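Local coordinates for DMATS type aromatic prenyltransferase (Micromonospora olivasterospora, PDB 6ZRY), which probably prenylates tryptophan as a DMATS-type 6-dimethylallyltryptophan synthase, transferring a dimethylallyl group to the indole inside an ABBA barrel, at residues A237-F242 against V272-Y277; V278-Y283 against R291-A296; R310-V315 against G325-V330. All coordinates share one frame; numbering follows the deposited sequence.

Contact 1 of 3, residues A237-F242 against V272-Y277; sequences AEIEEF and VGYSIY
Ile239 reaches from the helix toward two strand residues, offering a different branch to each. Its delta methyl CD1 approaches the Tyr274 ring obliquely, closest to CE2 at 3.7 Å and next to CD2 at 3.9 Å. Its shorter branch meets Ile276 methyl to methyl, with the two CG2 atoms 4.1 Å apart. CG1 of Ile239 lies beside the backbone N (chi1 -64°) and CG2 anti to it, which divides the side chain between the two neighbours. One turn further on, Phe242 also points at the strand. Its ring and Ile276 run past each other in opposite directions, and ring atom CD2 comes within 4.0 Å of Ile276 CG2. That one methyl therefore lies against both helix side chains. The segment axes are 10.1 Å apart and run nearly parallel, at 21°, so successive inward residues of the helix follow alternate residues of the strand. Tyr274 and Ile276 face the helix, whereas Ser275 and Tyr277 face the other way, where Tyr277 touches the bound tryptophan. The contact thus joins the outer surface of the barrel wall to helix 236-247, with Leu332 of the next strand also touching Phe242 and Ile276. No hydrogen bond crosses between the segments: all four side chains are buried, and their adhesion is apolar, resting on shape and exclusion of water.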
loop_
_atom_site.group_PDB
_atom_site.type_symbol
_atom_site.label_atom_id
_atom_site.label_comp_id
_atom_site.label_asym_id
_atom_site.label_seq_id
_atom_site.Cartn_x
_atom_site.Cartn_y
_atom_site.Cartn_z
ATOM N N ALA A 237 -0.939 -18.120 15.047
ATOM C CA ALA A 237 -0.679 -17.561 16.391
ATOM C C ALA A 237 0.103 -16.242 16.273
ATOM O O ALA A 237 -0.243 -15.265 16.988
ATOM C CB ALA A 237 0.047 -18.580 17.258
ATOM N N GLU A 238 1.137 -16.224 15.443
ATOM C CA GLU A 238 2.010 -15.040 15.225
ATOM C C GLU A 238 1.151 -13.906 14.663
ATOM O O GLU A 238 1.374 -12.745 15.075
ATOM C CB GLU A 238 3.162 -15.384 14.273
ATOM C CG GLU A 238 4.093 -14.211 13.962
ATOM C CD GLU A 238 5.277 -14.605 13.096
ATOM O OE1 GLU A 238 6.086 -13.733 12.768
ATOM O OE2 GLU A 238 5.355 -15.797 12.719
ATOM N N ILE A 239 0.233 -14.204 13.719
ATOM C CA ILE A 239 -0.613 -13.137 13.107
ATOM C C ILE A 239 -1.504 -12.564 14.204
ATOM O O ILE A 239 -1.565 -11.349 14.333
ATOM C CB ILE A 239 -1.411 -13.638 11.890
ATOM C CG1 ILE A 239 -0.484 -14.059 10.758
ATOM C CG2 ILE A 239 -2.414 -12.585 11.415
ATOM C CD1 ILE A 239 -1.140 -14.954 9.741
ATOM N N GLU A 240 -2.138 -13.425 15.018
ATOM C CA GLU A 240 -2.999 -12.963 16.142
ATOM C C GLU A 240 -2.195 -12.137 17.138
ATOM O O GLU A 240 -2.721 -11.107 17.563
ATOM C CB GLU A 240 -3.676 -14.142 16.841
ATOM C CG GLU A 240 -4.613 -14.845 15.933
ATOM C CD GLU A 240 -5.706 -15.600 16.618
ATOM O OE1 GLU A 240 -5.390 -16.279 17.663
ATOM O OE2 GLU A 240 -6.871 -15.518 16.118
ATOM N N GLU A 241 -0.980 -12.564 17.500
ATOM C CA GLU A 241 -0.103 -11.814 18.454
ATOM C C GLU A 241 0.150 -10.412 17.870
ATOM O O GLU A 241 0.078 -9.420 18.619
ATOM C CB GLU A 241 1.223 -12.538 18.690
ATOM C CG GLU A 241 1.081 -13.747 19.622
ATOM C CD GLU A 241 2.256 -14.711 19.693
ATOM O OE1 GLU A 241 2.160 -15.697 20.462
ATOM O OE2 GLU A 241 3.244 -14.495 18.991
ATOM N N PHE A 242 0.458 -10.347 16.587
ATOM C CA PHE A 242 0.726 -9.074 15.889
ATOM C C PHE A 242 -0.511 -8.177 15.996
ATOM O O PHE A 242 -0.392 -6.972 16.308
ATOM C CB PHE A 242 1.112 -9.341 14.445
ATOM C CG PHE A 242 1.545 -8.112 13.730
ATOM C CD1 PHE A 242 2.852 -7.658 13.844
ATOM C CD2 PHE A 242 0.647 -7.390 12.973
ATOM C CE1 PHE A 242 3.262 -6.520 13.178
ATOM C CE2 PHE A 242 1.064 -6.232 12.326
ATOM C CZ PHE A 242 2.368 -5.820 12.426
ATOM N N VAL A 272 2.349 -18.075 -1.487
ATOM C CA VAL A 272 3.714 -18.326 -0.925
ATOM C C VAL A 272 4.136 -17.184 0.000
ATOM O O VAL A 272 5.265 -17.232 0.522
ATOM C CB VAL A 272 4.736 -18.536 -2.043
ATOM C CG1 VAL A 272 4.401 -19.785 -2.853
ATOM C CG2 VAL A 272 4.864 -17.317 -2.952
ATOM N N GLY A 273 3.316 -16.162 0.128
ATOM C CA GLY A 273 3.597 -15.003 0.980
ATOM C C GLY A 273 2.306 -14.446 1.449
ATOM O O GLY A 273 1.310 -14.552 0.669
ATOM N N TYR A 274 2.295 -13.940 2.670
ATOM C CA TYR A 274 1.127 -13.312 3.307
ATOM C C TYR A 274 1.592 -12.079 4.064
ATOM O O TYR A 274 2.606 -12.175 4.757
ATOM C CB TYR A 274 0.451 -14.269 4.277
ATOM C CG TYR A 274 -0.722 -13.652 4.970
ATOM C CD1 TYR A 274 -1.930 -13.514 4.327
ATOM C CD2 TYR A 274 -0.613 -13.183 6.276
ATOM C CE1 TYR A 274 -3.011 -12.923 4.943
ATOM C CE2 TYR A 274 -1.693 -12.609 6.917
ATOM C CZ TYR A 274 -2.883 -12.467 6.247
ATOM O OH TYR A 274 -3.950 -11.897 6.860
ATOM N N SER A 275 0.848 -10.986 3.977
ATOM C CA SER A 275 0.987 -9.818 4.881
ATOM C C SER A 275 -0.360 -9.480 5.484
ATOM O O SER A 275 -1.350 -9.601 4.796
ATOM C CB SER A 275 1.560 -8.628 4.191
ATOM O OG SER A 275 2.862 -8.924 3.736
ATOM N N ILE A 276 -0.356 -9.088 6.737
ATOM C CA ILE A 276 -1.510 -8.519 7.467
ATOM C C ILE A 276 -1.214 -7.028 7.677
ATOM O O ILE A 276 -0.063 -6.686 8.061
ATOM C CB ILE A 276 -1.783 -9.292 8.783
ATOM C CG1 ILE A 276 -2.966 -8.719 9.559
ATOM C CG2 ILE A 276 -0.561 -9.387 9.684
ATOM C CD1 ILE A 276 -4.286 -8.895 8.907
ATOM N N TYR A 277 -2.182 -6.186 7.380
ATOM C CA TYR A 277 -2.080 -4.720 7.478
ATOM C C TYR A 277 -3.096 -4.254 8.484
ATOM O O TYR A 277 -4.298 -4.371 8.252
ATOM C CB TYR A 277 -2.286 -4.037 6.120
ATOM C CG TYR A 277 -1.439 -4.579 4.998
ATOM C CD1 TYR A 277 -1.785 -5.767 4.368
ATOM C CD2 TYR A 277 -0.320 -3.916 4.540
ATOM C CE1 TYR A 277 -1.014 -6.307 3.363
ATOM C CE2 TYR A 277 0.454 -4.422 3.511
ATOM C CZ TYR A 277 0.104 -5.625 2.917
ATOM O OH TYR A 277 0.845 -6.153 1.894
#

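Contact 2 of 3, residues V278-Y283 against R291-A296; sequences VPIRSY and RDRVAA. With TRP (tryptophan), chain C.
Ile280 and Arg293 supply most of the apolar contact. The side chain of Ile280 is stretched out, with CG1 anti to the backbone N (chi1 -175°), and its tip CD1 reaches the helix. There it lies 4.0 Å from CB of Arg293 and 4.1 Å from Val294 CG2. Ile280 and the aliphatic part of Arg293 slide past each other in opposite directions, while Val294 comes in obliquely.

The polar part is carried by the guanidinium of Arg293, whose extended chain brings it to the carbonyl of Tyr283. NH1 donates to Tyr283 O at 2.9 Å, but the bond is bent, with an N-H...O angle of 134°, and NH1 stands above the carbonyl plane. NH2 adds a weak bond to the same Tyr283 O at 3.2 Å. The group has further partners: NH1 also bonds Ala246 O of helix 236-247, and NH2 forms a salt bridge with Glu289 one turn earlier in its own helix, so the arginine links the segment 278-283 and helix 236-247 to helix 287-300.

Ligand binding lies on the other side of the turn. Arg281 NH2 gives the tryptophan carboxylate atom OXT a fairly straight hydrogen bond of 3.0 Å at 162°, with OXT in the guanidinium plane. A salt bridge from NE to Asp56 and a bond from NH1 to Ala328 O probably fix how this flat group is turned.

Pro279 centres an inverse gamma turn, followed by a short 3-10 stretch that sends Ile280 toward the helix and Arg281 to the ligand. The arrangement forms a strand-to-helix connection at the tryptophan pocket of an ABBA prenyltransferase barrel.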
loop_
_atom_site.group_PDB
_atom_site.type_symbol
_atom_site.label_atom_id
_atom_site.label_comp_id
_atom_site.label_asym_id
_atom_site.label_seq_id
_atom_site.Cartn_x
_atom_site.Cartn_y
_atom_site.Cartn_z
ATOM N N VAL A 278 -2.620 -3.784 9.632
ATOM C CA VAL A 278 -3.489 -3.212 10.666
ATOM C C VAL A 278 -3.530 -1.700 10.470
ATOM O O VAL A 278 -2.482 -1.030 10.578
ATOM C CB VAL A 278 -3.002 -3.572 12.078
ATOM C CG1 VAL A 278 -3.884 -2.961 13.142
ATOM C CG2 VAL A 278 -2.896 -5.084 12.260
ATOM N N PRO A 279 -4.736 -1.112 10.305
ATOM C CA PRO A 279 -4.890 0.348 10.226
ATOM C C PRO A 279 -4.901 0.920 11.648
ATOM O O PRO A 279 -5.952 1.364 12.164
ATOM C CB PRO A 279 -6.210 0.489 9.496
ATOM C CG PRO A 279 -7.023 -0.681 10.028
ATOM C CD PRO A 279 -6.029 -1.804 10.163
ATOM N N ILE A 280 -3.705 0.945 12.217
ATOM C CA ILE A 280 -3.441 1.229 13.651
ATOM C C ILE A 280 -4.013 2.582 14.037
ATOM O O ILE A 280 -4.461 2.708 15.168
ATOM C CB ILE A 280 -1.948 1.098 13.945
ATOM C CG1 ILE A 280 -1.679 1.280 15.447
ATOM C CG2 ILE A 280 -1.122 2.034 13.093
ATOM C CD1 ILE A 280 -0.393 0.719 15.902
ATOM N N ARG A 281 -4.070 3.554 13.108
ATOM C CA ARG A 281 -4.609 4.914 13.378
ATOM C C ARG A 281 -6.040 4.828 13.907
ATOM O O ARG A 281 -6.477 5.774 14.600
ATOM C CB ARG A 281 -4.599 5.783 12.119
ATOM C CG ARG A 281 -5.542 5.310 11.006
ATOM C CD ARG A 281 -5.275 6.188 9.807
ATOM N NE ARG A 281 -6.106 6.026 8.644
ATOM C CZ ARG A 281 -6.067 5.015 7.779
ATOM N NH1 ARG A 281 -5.280 3.974 7.953
ATOM N NH2 ARG A 281 -6.842 5.058 6.703
ATOM N N SER A 282 -6.757 3.762 13.606
ATOM C CA SER A 282 -8.187 3.590 13.999
ATOM C C SER A 282 -8.295 3.045 15.440
ATOM O O SER A 282 -9.392 3.073 15.984
ATOM C CB SER A 282 -8.883 2.698 13.008
ATOM O OG SER A 282 -10.277 2.642 13.221
ATOM N N TYR A 283 -7.199 2.586 16.041
ATOM C CA TYR A 283 -7.216 1.786 17.294
ATOM C C TYR A 283 -6.317 2.396 18.362
ATOM O O TYR A 283 -6.009 1.694 19.317
ATOM C CB TYR A 283 -6.876 0.335 16.935
ATOM C CG TYR A 283 -7.895 -0.247 15.987
ATOM C CD1 TYR A 283 -9.146 -0.623 16.442
ATOM C CD2 TYR A 283 -7.657 -0.309 14.615
ATOM C CE1 TYR A 283 -10.111 -1.132 15.588
ATOM C CE2 TYR A 283 -8.615 -0.806 13.740
ATOM C CZ TYR A 283 -9.851 -1.212 14.224
ATOM O OH TYR A 283 -10.807 -1.692 13.367
ATOM N N ARG A 291 3.128 4.930 17.944
ATOM C CA ARG A 291 4.608 4.771 17.824
ATOM C C ARG A 291 5.053 3.728 18.867
ATOM O O ARG A 291 5.889 2.902 18.550
ATOM C CB ARG A 291 5.343 6.108 17.987
ATOM C CG ARG A 291 6.858 5.942 18.052
ATOM C CD ARG A 291 7.356 5.726 19.475
ATOM N NE ARG A 291 8.753 5.348 19.534
ATOM C CZ ARG A 291 9.337 4.714 20.555
ATOM N NH1 ARG A 291 8.637 4.349 21.613
ATOM N NH2 ARG A 291 10.626 4.424 20.496
ATOM N N ASP A 292 4.500 3.812 20.067
ATOM C CA ASP A 292 4.851 2.901 21.196
ATOM C C ASP A 292 4.502 1.459 20.833
ATOM O O ASP A 292 5.312 0.589 21.148
ATOM C CB ASP A 292 4.236 3.395 22.501
ATOM C CG ASP A 292 4.878 4.691 22.997
ATOM O OD1 ASP A 292 6.003 5.056 22.493
ATOM O OD2 ASP A 292 4.288 5.327 23.860
ATOM N N ARG A 293 3.369 1.212 20.176
ATOM C CA ARG A 293 2.964 -0.150 19.787
ATOM C C ARG A 293 3.891 -0.665 18.709
ATOM O O ARG A 293 4.295 -1.813 18.773
ATOM C CB ARG A 293 1.523 -0.177 19.303
ATOM C CG ARG A 293 0.531 0.200 20.373
ATOM C CD ARG A 293 -0.860 -0.143 19.958
ATOM N NE ARG A 293 -1.846 0.289 20.926
ATOM C CZ ARG A 293 -3.158 0.371 20.684
ATOM N NH1 ARG A 293 -3.658 0.074 19.491
ATOM N NH2 ARG A 293 -3.958 0.839 21.614
ATOM N N VAL A 294 4.177 0.150 17.714
ATOM C CA VAL A 294 5.023 -0.265 16.587
ATOM C C VAL A 294 6.427 -0.526 17.107
ATOM O O VAL A 294 6.998 -1.505 16.730
ATOM C CB VAL A 294 5.010 0.774 15.460
ATOM C CG1 VAL A 294 6.013 0.407 14.375
ATOM C CG2 VAL A 294 3.607 0.932 14.881
ATOM N N ALA A 295 6.948 0.333 17.985
ATOM C CA ALA A 295 8.253 0.102 18.642
ATOM C C ALA A 295 8.263 -1.244 19.379
ATOM O O ALA A 295 9.277 -1.989 19.261
ATOM C CB ALA A 295 8.569 1.250 19.557
ATOM N N ALA A 296 7.202 -1.587 20.086
ATOM C CA ALA A 296 7.106 -2.896 20.793
ATOM C C ALA A 296 7.213 -4.036 19.778
ATOM O O ALA A 296 7.886 -5.074 20.058
ATOM C CB ALA A 296 5.831 -2.965 21.598
HETATM N N TRP C . -5.737 5.120 2.585
HETATM C CA TRP C . -6.388 3.879 2.039
HETATM C C TRP C . -6.849 2.992 3.197
HETATM O O TRP C . -7.617 2.039 2.968
HETATM C CB TRP C . -5.445 3.125 1.082
HETATM C CG TRP C . -4.188 2.611 1.710
HETATM C CD1 TRP C . -3.026 3.303 1.926
HETATM C CD2 TRP C . -3.953 1.276 2.198
HETATM N NE1 TRP C . -2.094 2.491 2.519
HETATM C CE2 TRP C . -2.626 1.240 2.688
HETATM C CE3 TRP C . -4.724 0.105 2.254
HETATM C CZ2 TRP C . -2.067 0.089 3.247
HETATM C CZ3 TRP C . -4.168 -1.031 2.804
HETATM C CH2 TRP C . -2.857 -1.038 3.285
HETATM O OXT TRP C . -6.470 3.221 4.367
#

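Contact 3 of 3, residues R310-V315 against G325-V330; sequences RAIAAV and GLIAHV. With TRP (tryptophan), chain C.
In the ABBA barrel of this enzyme, Ile312 and Val315 of an outer helix pack against Leu326 and Ile327, where strand 327-333 begins, and the same strand carries His329 into the tryptophan pocket. Leu326 sits between two helix residues one turn apart and gives one methyl to each. CD1 lies 3.7 Å from Val315 CG1, with the two side chains sliding past each other in opposite directions, and CD2 lies 3.8 Å from Ile312 CG2. The other branch of Ile312 turns to Ile327. The approach to the helix is apolar and buried, while Asp287 accepts hydrogen bonds from the backbone N atoms of Leu326 and Ile327 and so holds the start of the strand.

The third residue of the strand, His329, lays its ring over the indole of the bound tryptophan. The two planes are nearly parallel, and ligand atom CZ2 stands 3.5 Å above the imidazole plane, over its centre. With an alanine here, the indole would probably lose the flat cover on that face and be freer to tilt in the pocket. The carboxylate atom OXT meets the imidazole at its edge, in the ring plane, 3.3 Å from His329 NE2. On the helix side, CG1 of Ile327 lies beside the backbone N (chi1 -53°), which carries CD1 toward the helix, where it ends 4.2 Å from Ile312 CD1.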
loop_
_atom_site.group_PDB
_atom_site.type_symbol
_atom_site.label_atom_id
_atom_site.label_comp_id
_atom_site.label_asym_id
_atom_site.label_seq_id
_atom_site.Cartn_x
_atom_site.Cartn_y
_atom_site.Cartn_z
ATOM N N ARG A 310 13.635 7.912 13.733
ATOM C CA ARG A 310 14.255 8.831 12.747
ATOM C C ARG A 310 13.306 8.996 11.546
ATOM O O ARG A 310 13.175 10.158 11.050
ATOM C CB ARG A 310 15.658 8.350 12.365
ATOM C CG ARG A 310 16.687 8.574 13.470
ATOM C CD ARG A 310 18.135 8.643 13.016
ATOM N NE ARG A 310 18.486 7.670 11.984
ATOM C CZ ARG A 310 18.969 7.969 10.756
ATOM N NH1 ARG A 310 19.259 6.987 9.904
ATOM N NH2 ARG A 310 19.173 9.235 10.388
ATOM N N ALA A 311 12.645 7.932 11.100
ATOM C CA ALA A 311 11.708 8.027 9.947
ATOM C C ALA A 311 10.528 8.929 10.345
ATOM O O ALA A 311 10.138 9.772 9.567
ATOM C CB ALA A 311 11.249 6.662 9.484
ATOM N N ILE A 312 9.995 8.752 11.539
ATOM C CA ILE A 312 8.860 9.570 12.052
ATOM C C ILE A 312 9.297 11.035 12.029
ATOM O O ILE A 312 8.568 11.861 11.458
ATOM C CB ILE A 312 8.404 9.085 13.443
ATOM C CG1 ILE A 312 7.661 7.743 13.369
ATOM C CG2 ILE A 312 7.568 10.131 14.150
ATOM C CD1 ILE A 312 7.565 7.022 14.722
ATOM N N ALA A 313 10.447 11.341 12.622
ATOM C CA ALA A 313 10.969 12.720 12.759
ATOM C C ALA A 313 11.212 13.332 11.372
ATOM O O ALA A 313 11.027 14.573 11.221
ATOM C CB ALA A 313 12.232 12.723 13.574
ATOM N N ALA A 314 11.646 12.526 10.399
ATOM C CA ALA A 314 11.874 12.962 8.993
ATOM C C ALA A 314 10.558 13.451 8.398
ATOM O O ALA A 314 10.588 14.448 7.628
ATOM C CB ALA A 314 12.471 11.848 8.169
ATOM N N VAL A 315 9.453 12.768 8.687
ATOM C CA VAL A 315 8.135 13.097 8.083
ATOM C C VAL A 315 7.551 14.334 8.770
ATOM O O VAL A 315 7.049 15.207 8.072
ATOM C CB VAL A 315 7.185 11.895 8.080
ATOM C CG1 VAL A 315 5.775 12.295 7.662
ATOM C CG2 VAL A 315 7.739 10.829 7.180
ATOM N N GLY A 325 -2.988 9.259 13.075
ATOM C CA GLY A 325 -2.996 8.971 11.626
ATOM C C GLY A 325 -1.663 9.259 10.933
ATOM O O GLY A 325 -1.578 8.981 9.735
ATOM N N LEU A 326 -0.657 9.821 11.619
ATOM C CA LEU A 326 0.706 9.866 11.042
ATOM C C LEU A 326 1.120 8.431 10.757
ATOM O O LEU A 326 1.493 8.128 9.617
ATOM C CB LEU A 326 1.715 10.534 11.987
ATOM C CG LEU A 326 3.167 10.361 11.556
ATOM C CD1 LEU A 326 3.442 11.056 10.243
ATOM C CD2 LEU A 326 4.112 10.836 12.627
ATOM N N ILE A 327 1.028 7.566 11.765
ATOM C CA ILE A 327 1.251 6.115 11.572
ATOM C C ILE A 327 -0.087 5.531 11.103
ATOM O O ILE A 327 -0.957 5.291 11.922
ATOM C CB ILE A 327 1.810 5.450 12.840
ATOM C CG1 ILE A 327 3.058 6.182 13.337
ATOM C CG2 ILE A 327 2.084 3.973 12.572
ATOM C CD1 ILE A 327 3.617 5.651 14.629
ATOM N N ALA A 328 -0.247 5.395 9.794
ATOM C CA ALA A 328 -1.538 5.088 9.170
ATOM C C ALA A 328 -1.845 3.585 9.287
ATOM O O ALA A 328 -3.017 3.205 9.502
ATOM C CB ALA A 328 -1.496 5.515 7.719
ATOM N N HIS A 329 -0.831 2.787 9.086
ATOM C CA HIS A 329 -0.879 1.313 9.081
ATOM C C HIS A 329 0.421 0.755 9.652
ATOM O O HIS A 329 1.469 1.440 9.603
ATOM C CB HIS A 329 -1.065 0.738 7.682
ATOM C CG HIS A 329 -2.181 1.304 6.894
ATOM N ND1 HIS A 329 -3.397 0.689 6.824
ATOM C CD2 HIS A 329 -2.259 2.394 6.099
ATOM C CE1 HIS A 329 -4.198 1.388 6.009
ATOM N NE2 HIS A 329 -3.527 2.443 5.567
ATOM N N VAL A 330 0.365 -0.475 10.130
ATOM C CA VAL A 330 1.583 -1.278 10.367
ATOM C C VAL A 330 1.297 -2.683 9.872
ATOM O O VAL A 330 0.136 -3.141 10.023
ATOM C CB VAL A 330 2.017 -1.256 11.852
ATOM C CG1 VAL A 330 0.975 -1.868 12.747
ATOM C CG2 VAL A 330 3.370 -1.941 12.026
HETATM N N TRP C . -5.737 5.120 2.585
HETATM C CA TRP C . -6.388 3.879 2.039
HETATM C C TRP C . -6.849 2.992 3.197
HETATM O O TRP C . -7.617 2.039 2.968
HETATM C CB TRP C . -5.445 3.125 1.082
HETATM C CG TRP C . -4.188 2.611 1.710
HETATM C CD1 TRP C . -3.026 3.303 1.926
HETATM C CD2 TRP C . -3.953 1.276 2.198
HETATM N NE1 TRP C . -2.094 2.491 2.519
HETATM C CE2 TRP C . -2.626 1.240 2.688
HETATM C CE3 TRP C . -4.724 0.105 2.254
HETATM C CZ2 TRP C . -2.067 0.089 3.247
HETATM C CZ3 TRP C . -4.168 -1.031 2.804
HETATM C CH2 TRP C . -2.857 -1.038 3.285
HETATM O OXT TRP C . -6.470 3.221 4.367
#

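In the fold
The three contacts follow one another along the chain, each closing before the next opens. The centres of contacts 1 and 2 are about 15 Å apart, those of contacts 2 and 3 about 10 Å, and those of contacts 1 and 3 about 21 Å. Strand 273-278, in contact 1, leads through the turn of contact 2 into helix 287-300, which is followed by helix 305-315 of contact 3. The sheet closes the circuit, since strands 273-278 and 327-333 are antiparallel neighbours, with Val278 and Val330 paired through their backbones. Helices thus clad the outside of one part of the barrel, while Arg281 and His329, from contacts 2 and 3, meet the same tryptophan inside.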